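Local coordinates for cyclic nucleotide-binding protein (PDB 3FX3) that probably binds DNA and regulates transcription as a Crp-like factor with a cyclic nucleotide-binding domain and a helix-turn-helix domain, at residues Leu163-Cys168 with Val175-Asp180; Ala205-Lys210 with Ala214-Ile219. All coordinates share one frame; numbering follows the deposited sequence. Where two conformers were deposited one is given.

How the contacts relate
Both contacts lie in the Crp-like helix-turn-helix domain, their centres about 10 Å apart, and they follow one another along the chain. Contact 1 sets the end of helix 154-165 against edge strand 173-176 and the chain beyond it; contact 2 is the hairpin of strands 207-209 and 213-216. Strand 213-216 lies in the middle of the three-stranded antiparallel sheet and joins the two: Val-175 O is 2.8 Å from Ala-214 N, a probable hydrogen bond. Side chains meet as well, with Leu-177 CD1 3.9 Å from Ala-214 CB and Leu-163 CD2 3.7 Å from Ile-219 CG2. A phosphate ion, probably from the crystallisation liquor, sits close to the side chain of Lys-210.

Contact 1. Residues Leu163-Cys168 with Val175-Asp180; sequences LELCDC and VTLPYD
Leu-165 and Cys-166, where helix 154-165 ends, make a small apolar contact with Val-175 and Leu-177 around the end of strand 173-176, in the Crp-like helix-turn-helix domain. Val-175 is the hub, and one of its two methyls does the work. CG1 lies 3.8 Å from Leu-165 CB and 3.6 Å from Cys-166 SG, touching the root of one side chain and the sulfur of the other. It can do so because it stands anti to the carbonyl carbon of Val-175 (chi1 -59°), which turns it to the helix end. Farther out, the methyl ends of two leucines meet: Leu-165 CD1 is 4.2 Å from Leu-177 CD2, and the two side chains cross at about a right angle. Leu-165 therefore spans both partners, its CB at the valine and its branch end at the leucine.

The Cys-166 sulfur is also bonded to Cys-173 in a disulfide. This covalent link ties the first residue past the helix to the start of the strand, closing a short loop, consistent with SG being kept beside the Val-175 methyl. Only 155 Å² is buried between the two segments.

On the sheet side, Val-175 lies beside strand 213-216, and a backbone hydrogen bond joins Leu-177 to Asn-212. Cys-166 reaches Ile-216 of strand 213-216, while Leu-163, three residues before Cys-166, packs against helix 219-227.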
ATOM      1  N   LEU B 163       3.074   9.125 -16.480  1.00 38.24           N
ATOM      2  CA  LEU B 163       4.448   8.613 -16.454  1.00 40.15           C
ATOM      3  C   LEU B 163       4.494   7.136 -16.085  1.00 41.88           C
ATOM      4  O   LEU B 163       5.254   6.365 -16.669  1.00 42.31           O
ATOM      5  CB  LEU B 163       5.300   9.415 -15.475  1.00 40.26           C
ATOM      6  CG  LEU B 163       5.678  10.821 -15.985  1.00 40.33           C
ATOM      7  CD1 LEU B 163       5.915  11.787 -14.816  1.00 37.64           C
ATOM      8  CD2 LEU B 163       6.892  10.743 -16.907  1.00 40.09           C
ATOM      9  N   GLU B 164       3.691   6.745 -15.108  1.00 43.50           N
ATOM     10  CA  GLU B 164       3.620   5.352 -14.733  1.00 45.53           C
ATOM     11  C   GLU B 164       3.075   4.491 -15.893  1.00 45.98           C
ATOM     12  O   GLU B 164       3.543   3.383 -16.085  1.00 46.45           O
ATOM     13  CB  GLU B 164       2.767   5.207 -13.475  1.00 46.01           C
ATOM     14  CG  GLU B 164       2.704   3.800 -12.920  1.00 50.26           C
ATOM     15  CD  GLU B 164       2.940   3.735 -11.404  1.00 55.55           C
ATOM     16  OE1 GLU B 164       2.937   4.796 -10.711  1.00 57.47           O
ATOM     17  OE2 GLU B 164       3.133   2.598 -10.916  1.00 59.82           O
ATOM     18  N   LEU B 165       2.120   4.995 -16.674  1.00 46.88           N
ATOM     19  CA  LEU B 165       1.619   4.243 -17.853  1.00 47.98           C
ATOM     20  C   LEU B 165       2.664   4.049 -18.977  1.00 49.17           C
ATOM     21  O   LEU B 165       2.594   3.086 -19.725  1.00 48.98           O
ATOM     22  CB  LEU B 165       0.362   4.899 -18.452  1.00 47.94           C
ATOM     23  CG  LEU B 165      -0.911   5.042 -17.604  1.00 48.39           C
ATOM     24  CD1 LEU B 165      -2.028   5.725 -18.429  1.00 48.70           C
ATOM     25  CD2 LEU B 165      -1.357   3.704 -17.077  1.00 47.90           C
ATOM     26  N   CYS B 166       3.625   4.953 -19.110  1.00 50.75           N
ATOM     27  CA  CYS B 166       4.668   4.800 -20.142  1.00 52.30           C
ATOM     28  C   CYS B 166       5.768   3.833 -19.741  1.00 53.36           C
ATOM     29  O   CYS B 166       6.229   3.862 -18.599  1.00 54.21           O
ATOM     30  CB  CYS B 166       5.304   6.142 -20.443  1.00 52.28           C
ATOM     31  SG  CYS B 166       4.226   7.169 -21.390  1.00 53.62           S
ATOM     32  N   ASP B 167       6.211   3.004 -20.687  1.00 54.55           N
ATOM     33  CA  ASP B 167       7.291   2.026 -20.430  1.00 55.55           C
ATOM     34  C   ASP B 167       8.664   2.636 -20.194  1.00 55.97           C
ATOM     35  O   ASP B 167       9.384   2.228 -19.282  1.00 56.81           O
ATOM     36  CB  ASP B 167       7.439   1.062 -21.609  1.00 55.94           C
ATOM     37  CG  ASP B 167       6.391  -0.029 -21.610  1.00 57.13           C
ATOM     38  OD1 ASP B 167       5.916  -0.419 -20.514  1.00 58.15           O
ATOM     39  OD2 ASP B 167       6.051  -0.499 -22.716  1.00 59.22           O
ATOM     40  N   CYS B 168       9.041   3.602 -21.022  0.50 55.82           N
ATOM     41  CA  CYS B 168      10.390   4.149 -20.971  0.50 55.64           C
ATOM     42  C   CYS B 168      10.501   5.349 -20.049  0.50 55.52           C
ATOM     43  O   CYS B 168       9.498   5.853 -19.527  0.50 55.47           O
ATOM     44  CB  CYS B 168      10.862   4.509 -22.376  0.50 55.45           C
ATOM     45  SG  CYS B 168      10.983   3.053 -23.412  0.50 55.31           S
ATOM     46  N   VAL B 175       0.076   6.766 -24.807  1.00 45.12           N
ATOM     47  CA  VAL B 175      -0.705   5.850 -23.970  1.00 44.05           C
ATOM     48  C   VAL B 175      -2.189   5.877 -24.379  1.00 42.88           C
ATOM     49  O   VAL B 175      -2.777   6.939 -24.553  1.00 42.92           O
ATOM     50  CB  VAL B 175      -0.561   6.188 -22.478  1.00 43.89           C
ATOM     51  CG1 VAL B 175       0.901   6.113 -22.063  1.00 43.77           C
ATOM     52  CG2 VAL B 175      -1.130   7.565 -22.171  1.00 44.37           C
ATOM     53  N   THR B 176      -2.778   4.704 -24.552  1.00 41.54           N
ATOM     54  CA  THR B 176      -4.187   4.598 -24.943  1.00 40.41           C
ATOM     55  C   THR B 176      -5.064   4.815 -23.694  1.00 38.61           C
ATOM     56  O   THR B 176      -4.755   4.288 -22.623  1.00 38.42           O
ATOM     57  CB  THR B 176      -4.470   3.213 -25.514  1.00 40.39           C
ATOM     58  OG1 THR B 176      -4.165   2.263 -24.496  1.00 43.57           O
ATOM     59  CG2 THR B 176      -3.601   2.924 -26.751  1.00 40.30           C
ATOM     60  N   LEU B 177      -6.136   5.593 -23.819  1.00 36.19           N
ATOM     61  CA  LEU B 177      -7.029   5.859 -22.684  1.00 34.34           C
ATOM     62  C   LEU B 177      -8.449   5.505 -23.048  1.00 34.05           C
ATOM     63  O   LEU B 177      -8.802   5.477 -24.226  1.00 33.72           O
ATOM     64  CB  LEU B 177      -7.002   7.338 -22.304  1.00 33.52           C
ATOM     65  CG  LEU B 177      -5.695   7.980 -21.862  1.00 31.93           C
ATOM     66  CD1 LEU B 177      -5.837   9.491 -21.773  1.00 27.58           C
ATOM     67  CD2 LEU B 177      -5.226   7.374 -20.533  1.00 27.84           C
ATOM     68  N   PRO B 178      -9.296   5.284 -22.038  1.00 33.57           N
ATOM     69  CA  PRO B 178     -10.719   5.151 -22.334  1.00 33.47           C
ATOM     70  C   PRO B 178     -11.243   6.408 -22.972  1.00 33.35           C
ATOM     71  O   PRO B 178     -10.758   7.496 -22.668  1.00 32.88           O
ATOM     72  CB  PRO B 178     -11.375   4.974 -20.957  1.00 33.66           C
ATOM     73  CG  PRO B 178     -10.273   4.731 -20.015  1.00 33.72           C
ATOM     74  CD  PRO B 178      -9.033   5.318 -20.599  1.00 33.32           C
ATOM     75  N   TYR B 179     -12.222   6.254 -23.859  1.00 33.08           N
ATOM     76  CA  TYR B 179     -12.924   7.384 -24.413  1.00 33.18           C
ATOM     77  C   TYR B 179     -13.613   8.180 -23.302  1.00 33.14           C
ATOM     78  O   TYR B 179     -13.567   9.397 -23.290  1.00 32.02           O
ATOM     79  CB  TYR B 179     -13.939   6.898 -25.439  1.00 33.89           C
ATOM     80  CG  TYR B 179     -14.609   8.009 -26.204  1.00 34.29           C
ATOM     81  CD1 TYR B 179     -15.673   8.719 -25.646  1.00 34.09           C
ATOM     82  CD2 TYR B 179     -14.212   8.327 -27.497  1.00 36.23           C
ATOM     83  CE1 TYR B 179     -16.322   9.727 -26.348  1.00 36.00           C
ATOM     84  CE2 TYR B 179     -14.871   9.350 -28.228  1.00 35.95           C
ATOM     85  CZ  TYR B 179     -15.918  10.042 -27.639  1.00 35.90           C
ATOM     86  OH  TYR B 179     -16.570  11.050 -28.317  1.00 36.74           O
ATOM     87  N   ASP B 180     -14.211   7.488 -22.344  1.00 33.42           N
ATOM     88  CA  ASP B 180     -14.846   8.172 -21.232  1.00 33.75           C
ATOM     89  C   ASP B 180     -13.813   8.532 -20.158  1.00 33.35           C
ATOM     90  O   ASP B 180     -13.465   7.705 -19.323  1.00 31.44           O
ATOM     91  CB  ASP B 180     -15.937   7.302 -20.605  1.00 33.83           C
ATOM     92  CG  ASP B 180     -16.618   7.993 -19.444  1.00 35.36           C
ATOM     93  OD1 ASP B 180     -16.345   9.199 -19.195  1.00 36.96           O
ATOM     94  OD2 ASP B 180     -17.392   7.321 -18.756  1.00 39.30           O
TER

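Contact 2. Residues Ala205-Lys210 with Ala214-Ile219; sequences AGVTVK and AEIEDI
Backbone hydrogen bonds between Thr-208 and Glu-215 knit strands 207-209 and 213-216 into an antiparallel beta hairpin. Thr-208 N gives to Glu-215 O at 2.9 Å and Glu-215 N to Thr-208 O at 2.7 Å, both in the carbonyl plane. Glu-217 N adds a third bond to Gly-206 O, tilted 29° from that plane. Val-207 CA also brings a C-H contact to Glu-215 O.

Side-chain packing begins at Gly-206, the positive-phi C-prime residue of the Schellman motif ending helix 192-203. The Glu-217 side chain lies over it, CG 3.7 Å from Gly-206 CA, where a beta carbon would clash. Val-207 CG2 meets Ile-216 CG1 at 4.3 Å on the face covered by Leu-162, Leu-202 and Leu-222.

Charges meet on the side carrying Thr-208 and Glu-215. The Glu-215 side chain runs straight beyond CG (chi2 178°), and its OE2 accepts a hydrogen bond from His-213 NE2. Lys-210 approaches with CE 3.5 Å from Glu-215 OE1; the salt bridge of Lys-210 NZ to Glu-215 OE2 is long, at 4.0 Å. Replacing Glu-215 by an alanine would probably leave His-213 without this acceptor and Lys-210 without this nearby carboxylate.

A water links Ala-205 O, at 2.6 Å, to Asp-218 N. Main-chain bonds thus fix the strand pairing, apolar side chains seat one face on the helices, and the lysine-glutamate attraction is likely to be secondary.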
ATOM      1  N   ALA B 205       3.465  21.068 -20.544  1.00 37.11           N
ATOM      2  CA  ALA B 205       4.498  20.036 -20.278  1.00 36.63           C
ATOM      3  C   ALA B 205       4.643  18.986 -21.400  1.00 36.65           C
ATOM      4  O   ALA B 205       5.289  17.952 -21.211  1.00 36.24           O
ATOM      5  CB  ALA B 205       4.215  19.335 -18.938  1.00 36.18           C
ATOM      6  N   GLY B 206       4.027  19.251 -22.551  1.00 37.08           N
ATOM      7  CA  GLY B 206       4.153  18.397 -23.741  1.00 37.24           C
ATOM      8  C   GLY B 206       3.093  17.317 -23.942  1.00 37.32           C
ATOM      9  O   GLY B 206       3.288  16.411 -24.765  1.00 36.80           O
ATOM     10  N   VAL B 207       1.981  17.408 -23.202  1.00 37.65           N
ATOM     11  CA  VAL B 207       0.913  16.392 -23.250  1.00 37.40           C
ATOM     12  C   VAL B 207      -0.331  16.861 -24.030  1.00 37.75           C
ATOM     13  O   VAL B 207      -0.901  17.916 -23.748  1.00 37.26           O
ATOM     14  CB  VAL B 207       0.465  15.965 -21.843  1.00 37.64           C
ATOM     15  CG1 VAL B 207      -0.534  14.759 -21.931  1.00 35.98           C
ATOM     16  CG2 VAL B 207       1.657  15.595 -20.978  1.00 37.05           C
ATOM     17  N   THR B 208      -0.743  16.060 -25.007  1.00 38.23           N
ATOM     18  CA  THR B 208      -1.978  16.299 -25.756  1.00 38.95           C
ATOM     19  C   THR B 208      -2.878  15.098 -25.526  1.00 39.57           C
ATOM     20  O   THR B 208      -2.471  13.960 -25.774  1.00 39.49           O
ATOM     21  CB  THR B 208      -1.702  16.436 -27.249  1.00 39.15           C
ATOM     22  OG1 THR B 208      -0.642  17.385 -27.441  1.00 40.05           O
ATOM     23  CG2 THR B 208      -2.971  16.894 -28.018  1.00 39.34           C
ATOM     24  N   VAL B 209      -4.080  15.337 -25.014  1.00 40.00           N
ATOM     25  CA  VAL B 209      -5.028  14.249 -24.788  1.00 40.10           C
ATOM     26  C   VAL B 209      -6.028  14.232 -25.936  1.00 40.26           C
ATOM     27  O   VAL B 209      -6.598  15.255 -26.269  1.00 40.53           O
ATOM     28  CB  VAL B 209      -5.721  14.383 -23.417  1.00 40.26           C
ATOM     29  CG1 VAL B 209      -6.575  13.132 -23.112  1.00 40.23           C
ATOM     30  CG2 VAL B 209      -4.661  14.596 -22.305  1.00 39.78           C
ATOM     31  N   LYS B 210      -6.202  13.073 -26.560  1.00 40.62           N
ATOM     32  CA  LYS B 210      -7.176  12.893 -27.643  1.00 41.11           C
ATOM     33  C   LYS B 210      -8.289  11.912 -27.199  1.00 41.12           C
ATOM     34  O   LYS B 210      -8.383  11.583 -26.010  1.00 41.57           O
ATOM     35  CB  LYS B 210      -6.463  12.410 -28.909  1.00 41.18           C
ATOM     36  CG  LYS B 210      -5.254  13.273 -29.267  1.00 42.73           C
ATOM     37  CD  LYS B 210      -5.101  13.398 -30.758  1.00 45.02           C
ATOM     38  CE  LYS B 210      -3.701  13.849 -31.144  1.00 47.08           C
ATOM     39  NZ  LYS B 210      -3.579  14.030 -32.632  1.00 48.22           N
ATOM     40  N   ALA B 214      -3.407   9.569 -25.184  1.00 40.46           N
ATOM     41  CA  ALA B 214      -2.650  10.751 -24.812  1.00 40.37           C
ATOM     42  C   ALA B 214      -1.284  10.664 -25.470  1.00 40.68           C
ATOM     43  O   ALA B 214      -0.721   9.585 -25.624  1.00 40.61           O
ATOM     44  CB  ALA B 214      -2.490  10.838 -23.319  1.00 39.75           C
ATOM     45  N   GLU B 215      -0.753  11.817 -25.845  1.00 41.28           N
ATOM     46  CA  GLU B 215       0.566  11.911 -26.451  1.00 42.04           C
ATOM     47  C   GLU B 215       1.465  12.744 -25.548  1.00 42.21           C
ATOM     48  O   GLU B 215       1.148  13.902 -25.246  1.00 41.37           O
ATOM     49  CB  GLU B 215       0.465  12.527 -27.848  1.00 42.08           C
ATOM     50  CG  GLU B 215      -0.335  11.646 -28.808  1.00 44.13           C
ATOM     51  CD  GLU B 215      -0.519  12.235 -30.195  1.00 47.43           C
ATOM     52  OE1 GLU B 215      -0.278  13.446 -30.384  1.00 49.00           O
ATOM     53  OE2 GLU B 215      -0.931  11.473 -31.102  1.00 51.52           O
ATOM     54  N   ILE B 216       2.564  12.126 -25.106  1.00 42.85           N
ATOM     55  CA  ILE B 216       3.620  12.792 -24.329  1.00 43.76           C
ATOM     56  C   ILE B 216       4.826  12.985 -25.252  1.00 44.18           C
ATOM     57  O   ILE B 216       5.433  12.010 -25.701  1.00 43.76           O
ATOM     58  CB  ILE B 216       4.047  11.945 -23.095  1.00 43.42           C
ATOM     59  CG1 ILE B 216       2.836  11.619 -22.214  1.00 44.68           C
ATOM     60  CG2 ILE B 216       5.128  12.669 -22.266  1.00 43.41           C
ATOM     61  CD1 ILE B 216       1.998  10.405 -22.676  1.00 44.94           C
ATOM     62  N   GLU B 217       5.169  14.228 -25.558  1.00 45.53           N
ATOM     63  CA  GLU B 217       6.285  14.461 -26.484  1.00 46.33           C
ATOM     64  C   GLU B 217       7.631  14.121 -25.816  1.00 46.41           C
ATOM     65  O   GLU B 217       8.482  13.482 -26.439  1.00 46.68           O
ATOM     66  CB  GLU B 217       6.251  15.872 -27.091  1.00 46.60           C
ATOM     67  CG  GLU B 217       6.649  17.022 -26.167  1.00 48.66           C
ATOM     68  CD  GLU B 217       6.502  18.398 -26.837  1.00 50.87           C
ATOM     69  OE1 GLU B 217       5.570  18.575 -27.659  1.00 51.48           O
ATOM     70  OE2 GLU B 217       7.318  19.310 -26.539  1.00 53.18           O
ATOM     71  N   ASP B 218       7.787  14.469 -24.536  1.00 46.33           N
ATOM     72  CA  ASP B 218       9.050  14.239 -23.821  1.00 45.85           C
ATOM     73  C   ASP B 218       8.843  13.799 -22.372  1.00 45.58           C
ATOM     74  O   ASP B 218       8.478  14.598 -21.507  1.00 45.45           O
ATOM     75  CB  ASP B 218       9.911  15.507 -23.877  1.00 45.90           C
ATOM     76  CG  ASP B 218      11.357  15.276 -23.420  1.00 45.78           C
ATOM     77  OD1 ASP B 218      11.624  14.437 -22.530  1.00 46.13           O
ATOM     78  OD2 ASP B 218      12.237  15.975 -23.948  1.00 48.75           O
ATOM     79  N   ILE B 219       9.124  12.525 -22.117  1.00 45.46           N
ATOM     80  CA  ILE B 219       9.007  11.940 -20.788  1.00 45.50           C
ATOM     81  C   ILE B 219       9.792  12.725 -19.746  1.00 45.29           C
ATOM     82  O   ILE B 219       9.316  12.923 -18.635  1.00 45.43           O
ATOM     83  CB  ILE B 219       9.506  10.463 -20.751  1.00 45.71           C
ATOM     84  CG1 ILE B 219       8.636   9.564 -21.643  1.00 46.31           C
ATOM     85  CG2 ILE B 219       9.529   9.914 -19.297  1.00 45.16           C
ATOM     86  CD1 ILE B 219       8.907   8.067 -21.445  1.00 47.52           C
TER
HETATM   87  O   HOH W   1       6.179  16.003 -22.632  1.00 46.71           O